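Local coordinates for diaminopimelate decarboxylase (PDB 2QGH), which catalyses the pyridoxal-phosphate-dependent decarboxylation of meso-diaminopimelate to L-lysine, the last step of bacterial lysine biosynthesis, at residues I148-P158 against A195-I206. Numbering follows the deposited sequence.
Sequences IKARISIRINP and AFLEPVSVHFHI. With PLP (pyridoxal-5'-phosphate), chain B.
Strands 150-155 and 197-203 run parallel, their axes 4.6 Å apart at the closest and crossing at -43°, as the fifth and sixth strands of the eight-stranded barrel. The backbone ladder starts with A150 N to F196 O and E198 N to A150 O. It continues through I152 and V200 to I154 and H203. I152 pairs with P199 but I154 with V202, so the second strand takes one extra residue around V200.

On one face of the sheet, I152 CD1 packs on P199 CB at 4.1 Å, and its CG2 meets L197 CD2. At the start of the pair, K149 bends at its last torsion (chi4 -69°), which brings NZ 2.9 Å from L197 O, above that carbonyl's plane.

The barrel-interior face carries S153, S201, R155 and H203. S153 OG and S201 OG lie 2.9 Å apart, and S153 OG is also hydrogen-bonded to N129 OD1. R155 is fully extended, with CG anti to the backbone N. Its chain runs alongside H203, and CG meets the ring edge 3.3 Å from ND1. The guanidinium stands 78° from the imidazole plane. R155 NH2 donates to a lone pair of H205 O at 2.8 Å, in the carbonyl plane. NE donates to a water that also accepts from H205 N, and NH1 forms a salt bridge with E131.

H205 lays its ring over one face of the pyridoxal ring, with NE2 3.3 Å from PLP C4A. Its ND1 is hydrogen-bonded to G244 N, and H203 NE2 to E279 OE1. All three guanidinium nitrogens of the buried R155 thus have partners, which fixes its plane. This is consistent with R155 acting as a second-shell residue that steadies the backbone of H205 beside the cofactor.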
loop_
_atom_site.group_PDB
_atom_site.type_symbol
_atom_site.label_atom_id
_atom_site.label_comp_id
_atom_site.label_asym_id
_atom_site.label_seq_id
_atom_site.Cartn_x
_atom_site.Cartn_y
_atom_site.Cartn_z
ATOM N N ILE A 148 -17.867 33.464 -7.781
ATOM C CA ILE A 148 -18.596 32.539 -8.646
ATOM C C ILE A 148 -19.668 31.765 -7.882
ATOM O O ILE A 148 -19.660 31.714 -6.653
ATOM C CB ILE A 148 -17.660 31.504 -9.305
ATOM C CG1 ILE A 148 -17.248 30.448 -8.280
ATOM C CG2 ILE A 148 -16.429 32.190 -9.865
ATOM C CD1 ILE A 148 -16.373 29.365 -8.857
ATOM N N LYS A 149 -20.591 31.170 -8.628
ATOM C CA LYS A 149 -21.669 30.375 -8.047
ATOM C C LYS A 149 -21.260 28.924 -8.312
ATOM O O LYS A 149 -21.360 28.433 -9.435
ATOM C CB LYS A 149 -22.995 30.699 -8.749
ATOM C CG LYS A 149 -24.270 30.420 -7.949
ATOM C CD LYS A 149 -25.482 30.956 -8.716
ATOM C CE LYS A 149 -26.716 31.101 -7.840
ATOM N NZ LYS A 149 -27.270 29.790 -7.416
ATOM N N ALA A 150 -20.787 28.250 -7.271
ATOM C CA ALA A 150 -20.326 26.873 -7.394
ATOM C C ALA A 150 -21.418 25.821 -7.569
ATOM O O ALA A 150 -22.324 25.706 -6.742
ATOM C CB ALA A 150 -19.459 26.520 -6.189
ATOM N N ARG A 151 -21.322 25.056 -8.654
ATOM C CA ARG A 151 -22.271 23.977 -8.916
ATOM C C ARG A 151 -21.905 22.846 -7.970
ATOM O O ARG A 151 -20.767 22.400 -7.952
ATOM C CB ARG A 151 -22.161 23.467 -10.362
ATOM C CG ARG A 151 -22.700 24.421 -11.421
ATOM C CD ARG A 151 -22.827 23.744 -12.790
ATOM N NE ARG A 151 -21.531 23.482 -13.405
ATOM C CZ ARG A 151 -20.785 24.399 -14.016
ATOM N NH1 ARG A 151 -21.208 25.654 -14.105
ATOM N NH2 ARG A 151 -19.611 24.068 -14.530
ATOM N N ILE A 152 -22.853 22.388 -7.164
ATOM C CA ILE A 152 -22.554 21.297 -6.251
ATOM C C ILE A 152 -23.593 20.191 -6.324
ATOM O O ILE A 152 -24.708 20.390 -6.798
ATOM C CB ILE A 152 -22.448 21.780 -4.772
ATOM C CG1 ILE A 152 -23.787 22.338 -4.297
ATOM C CG2 ILE A 152 -21.359 22.829 -4.627
ATOM C CD1 ILE A 152 -24.558 21.380 -3.437
ATOM N N SER A 153 -23.191 19.014 -5.875
ATOM C CA SER A 153 -24.058 17.850 -5.820
ATOM C C SER A 153 -23.929 17.418 -4.366
ATOM O O SER A 153 -22.946 17.747 -3.714
ATOM C CB SER A 153 -23.537 16.750 -6.748
ATOM O OG SER A 153 -24.262 15.539 -6.579
ATOM N N ILE A 154 -24.911 16.709 -3.838
ATOM C CA ILE A 154 -24.795 16.271 -2.461
ATOM C C ILE A 154 -24.935 14.771 -2.397
ATOM O O ILE A 154 -25.883 14.203 -2.923
ATOM C CB ILE A 154 -25.842 16.961 -1.548
ATOM C CG1 ILE A 154 -25.533 18.460 -1.472
ATOM C CG2 ILE A 154 -25.793 16.371 -0.150
ATOM C CD1 ILE A 154 -26.395 19.246 -0.499
ATOM N N ARG A 155 -23.961 14.132 -1.761
ATOM C CA ARG A 155 -23.955 12.683 -1.619
ATOM C C ARG A 155 -24.753 12.263 -0.396
ATOM O O ARG A 155 -24.465 12.697 0.717
ATOM C CB ARG A 155 -22.515 12.177 -1.488
ATOM C CG ARG A 155 -22.404 10.673 -1.349
ATOM C CD ARG A 155 -20.954 10.203 -1.345
ATOM N NE ARG A 155 -20.872 8.747 -1.285
ATOM C CZ ARG A 155 -19.739 8.048 -1.312
ATOM N NH1 ARG A 155 -18.564 8.664 -1.405
ATOM N NH2 ARG A 155 -19.783 6.722 -1.244
ATOM N N ILE A 156 -25.765 11.425 -0.591
ATOM C CA ILE A 156 -26.541 10.984 0.552
ATOM C C ILE A 156 -26.229 9.536 0.883
ATOM O O ILE A 156 -25.949 8.722 0.002
ATOM C CB ILE A 156 -28.080 11.133 0.337
ATOM C CG1 ILE A 156 -28.628 9.970 -0.487
ATOM C CG2 ILE A 156 -28.394 12.466 -0.339
ATOM C CD1 ILE A 156 -28.109 9.923 -1.897
ATOM N N ASN A 157 -26.256 9.234 2.172
ATOM C CA ASN A 157 -26.011 7.888 2.647
ATOM C C ASN A 157 -27.404 7.290 2.837
ATOM O O ASN A 157 -28.079 7.568 3.821
ATOM C CB ASN A 157 -25.240 7.954 3.968
ATOM C CG ASN A 157 -24.776 6.596 4.445
ATOM O OD1 ASN A 157 -23.740 6.483 5.093
ATOM N ND2 ASN A 157 -25.547 5.560 4.138
ATOM N N PRO A 158 -27.862 6.473 1.876
ATOM C CA PRO A 158 -29.187 5.852 1.957
ATOM C C PRO A 158 -29.240 4.746 3.010
ATOM O O PRO A 158 -30.223 4.007 3.100
ATOM C CB PRO A 158 -29.383 5.307 0.550
ATOM C CG PRO A 158 -28.003 4.812 0.226
ATOM C CD PRO A 158 -27.123 5.967 0.703
ATOM N N ALA A 195 -25.957 32.523 -2.478
ATOM C CA ALA A 195 -25.766 33.130 -3.786
ATOM C C ALA A 195 -24.497 32.577 -4.417
ATOM O O ALA A 195 -24.179 32.866 -5.578
ATOM C CB ALA A 195 -25.660 34.647 -3.637
ATOM N N PHE A 196 -23.772 31.766 -3.650
ATOM C CA PHE A 196 -22.525 31.205 -4.142
ATOM C C PHE A 196 -22.532 29.695 -4.299
ATOM O O PHE A 196 -21.491 29.079 -4.522
ATOM C CB PHE A 196 -21.383 31.661 -3.236
ATOM C CG PHE A 196 -21.385 33.138 -2.992
ATOM C CD1 PHE A 196 -22.087 33.676 -1.916
ATOM C CD2 PHE A 196 -20.747 34.000 -3.880
ATOM C CE1 PHE A 196 -22.159 35.057 -1.729
ATOM C CE2 PHE A 196 -20.812 35.381 -3.705
ATOM C CZ PHE A 196 -21.519 35.912 -2.627
ATOM N N LEU A 197 -23.712 29.103 -4.190
ATOM C CA LEU A 197 -23.857 27.669 -4.350
ATOM C C LEU A 197 -25.030 27.440 -5.278
ATOM O O LEU A 197 -25.971 28.221 -5.295
ATOM C CB LEU A 197 -24.121 26.991 -3.005
ATOM C CG LEU A 197 -23.012 27.116 -1.957
ATOM C CD1 LEU A 197 -23.474 26.482 -0.655
ATOM C CD2 LEU A 197 -21.744 26.453 -2.463
ATOM N N GLU A 198 -24.962 26.371 -6.056
ATOM C CA GLU A 198 -26.025 26.029 -6.987
ATOM C C GLU A 198 -26.178 24.513 -6.990
ATOM O O GLU A 198 -25.476 23.809 -7.718
ATOM C CB GLU A 198 -25.677 26.544 -8.388
ATOM C CG GLU A 198 -26.659 26.144 -9.481
ATOM C CD GLU A 198 -26.300 26.741 -10.839
ATOM O OE1 GLU A 198 -25.113 26.676 -11.231
ATOM O OE2 GLU A 198 -27.205 27.271 -11.523
ATOM N N PRO A 199 -27.094 23.986 -6.158
ATOM C CA PRO A 199 -27.308 22.537 -6.095
ATOM C C PRO A 199 -27.918 22.055 -7.402
ATOM O O PRO A 199 -29.018 22.467 -7.767
ATOM C CB PRO A 199 -28.256 22.383 -4.907
ATOM C CG PRO A 199 -29.077 23.634 -4.981
ATOM C CD PRO A 199 -28.033 24.696 -5.271
ATOM N N VAL A 200 -27.208 21.185 -8.109
ATOM C CA VAL A 200 -27.702 20.694 -9.387
ATOM C C VAL A 200 -27.742 19.174 -9.487
ATOM O O VAL A 200 -28.176 18.622 -10.496
ATOM C CB VAL A 200 -26.838 21.249 -10.551
ATOM C CG1 VAL A 200 -26.838 22.761 -10.509
ATOM C CG2 VAL A 200 -25.403 20.726 -10.456
ATOM N N SER A 201 -27.329 18.488 -8.436
ATOM C CA SER A 201 -27.298 17.049 -8.521
ATOM C C SER A 201 -27.431 16.321 -7.196
ATOM O O SER A 201 -27.110 16.873 -6.145
ATOM C CB SER A 201 -25.985 16.645 -9.194
ATOM O OG SER A 201 -25.719 15.268 -9.032
ATOM N N VAL A 202 -27.937 15.090 -7.252
ATOM C CA VAL A 202 -28.044 14.248 -6.062
ATOM C C VAL A 202 -27.094 13.125 -6.405
ATOM O O VAL A 202 -26.963 12.766 -7.577
ATOM C CB VAL A 202 -29.426 13.585 -5.859
ATOM C CG1 VAL A 202 -29.861 13.777 -4.432
ATOM C CG2 VAL A 202 -30.443 14.124 -6.830
ATOM N N HIS A 203 -26.448 12.552 -5.402
ATOM C CA HIS A 203 -25.510 11.473 -5.675
ATOM C C HIS A 203 -25.477 10.407 -4.582
ATOM O O HIS A 203 -25.835 10.667 -3.434
ATOM C CB HIS A 203 -24.117 12.091 -5.892
ATOM C CG HIS A 203 -22.990 11.106 -5.852
ATOM N ND1 HIS A 203 -22.547 10.528 -4.682
ATOM C CD2 HIS A 203 -22.202 10.612 -6.838
ATOM C CE1 HIS A 203 -21.535 9.723 -4.946
ATOM N NE2 HIS A 203 -21.306 9.755 -6.246
ATOM N N PHE A 204 -25.076 9.196 -4.955
ATOM C CA PHE A 204 -24.936 8.116 -3.990
ATOM C C PHE A 204 -23.999 7.043 -4.527
ATOM O O PHE A 204 -23.912 6.814 -5.738
ATOM C CB PHE A 204 -26.290 7.491 -3.623
ATOM C CG PHE A 204 -26.885 6.614 -4.700
ATOM C CD1 PHE A 204 -27.901 7.090 -5.527
ATOM C CD2 PHE A 204 -26.450 5.297 -4.866
ATOM C CE1 PHE A 204 -28.473 6.269 -6.495
ATOM C CE2 PHE A 204 -27.017 4.477 -5.830
ATOM C CZ PHE A 204 -28.034 4.965 -6.649
ATOM N N HIS A 205 -23.278 6.408 -3.613
ATOM C CA HIS A 205 -22.360 5.332 -3.959
ATOM C C HIS A 205 -22.324 4.412 -2.748
ATOM O O HIS A 205 -21.721 4.750 -1.730
ATOM C CB HIS A 205 -20.961 5.874 -4.244
ATOM C CG HIS A 205 -19.993 4.809 -4.643
ATOM N ND1 HIS A 205 -19.990 4.243 -5.898
ATOM C CD2 HIS A 205 -19.067 4.133 -3.923
ATOM C CE1 HIS A 205 -19.107 3.261 -5.935
ATOM N NE2 HIS A 205 -18.533 3.174 -4.748
ATOM N N ILE A 206 -22.968 3.252 -2.859
ATOM C CA ILE A 206 -23.051 2.322 -1.735
ATOM C C ILE A 206 -21.949 1.280 -1.542
ATOM O O ILE A 206 -21.933 0.591 -0.514
ATOM C CB ILE A 206 -24.415 1.578 -1.732
ATOM C CG1 ILE A 206 -24.592 0.780 -3.023
ATOM C CG2 ILE A 206 -25.547 2.580 -1.576
ATOM C CD1 ILE A 206 -25.779 -0.164 -3.006
HETATM N N1 PLP B . -17.547 6.653 -7.376
HETATM C C2 PLP B . -17.219 6.862 -6.020
HETATM C C2A PLP B . -17.698 8.064 -5.307
HETATM C C3 PLP B . -16.378 5.878 -5.362
HETATM O O3 PLP B . -16.011 6.039 -4.040
HETATM C C4 PLP B . -15.923 4.756 -6.054
HETATM C C4A PLP B . -15.305 3.700 -5.206
HETATM C C5 PLP B . -16.243 4.565 -7.406
HETATM C C6 PLP B . -17.099 5.522 -8.073
HETATM C C5A PLP B . -15.643 3.576 -8.310
HETATM O O4P PLP B . -16.279 2.334 -8.115
HETATM P P PLP B . -15.876 1.140 -8.860
HETATM O O1P PLP B . -14.375 0.943 -9.236
HETATM O O2P PLP B . -16.765 1.222 -10.178
HETATM O O3P PLP B . -16.278 -0.082 -7.948
HETATM O O HOH W 1 -23.381 7.304 -1.022
#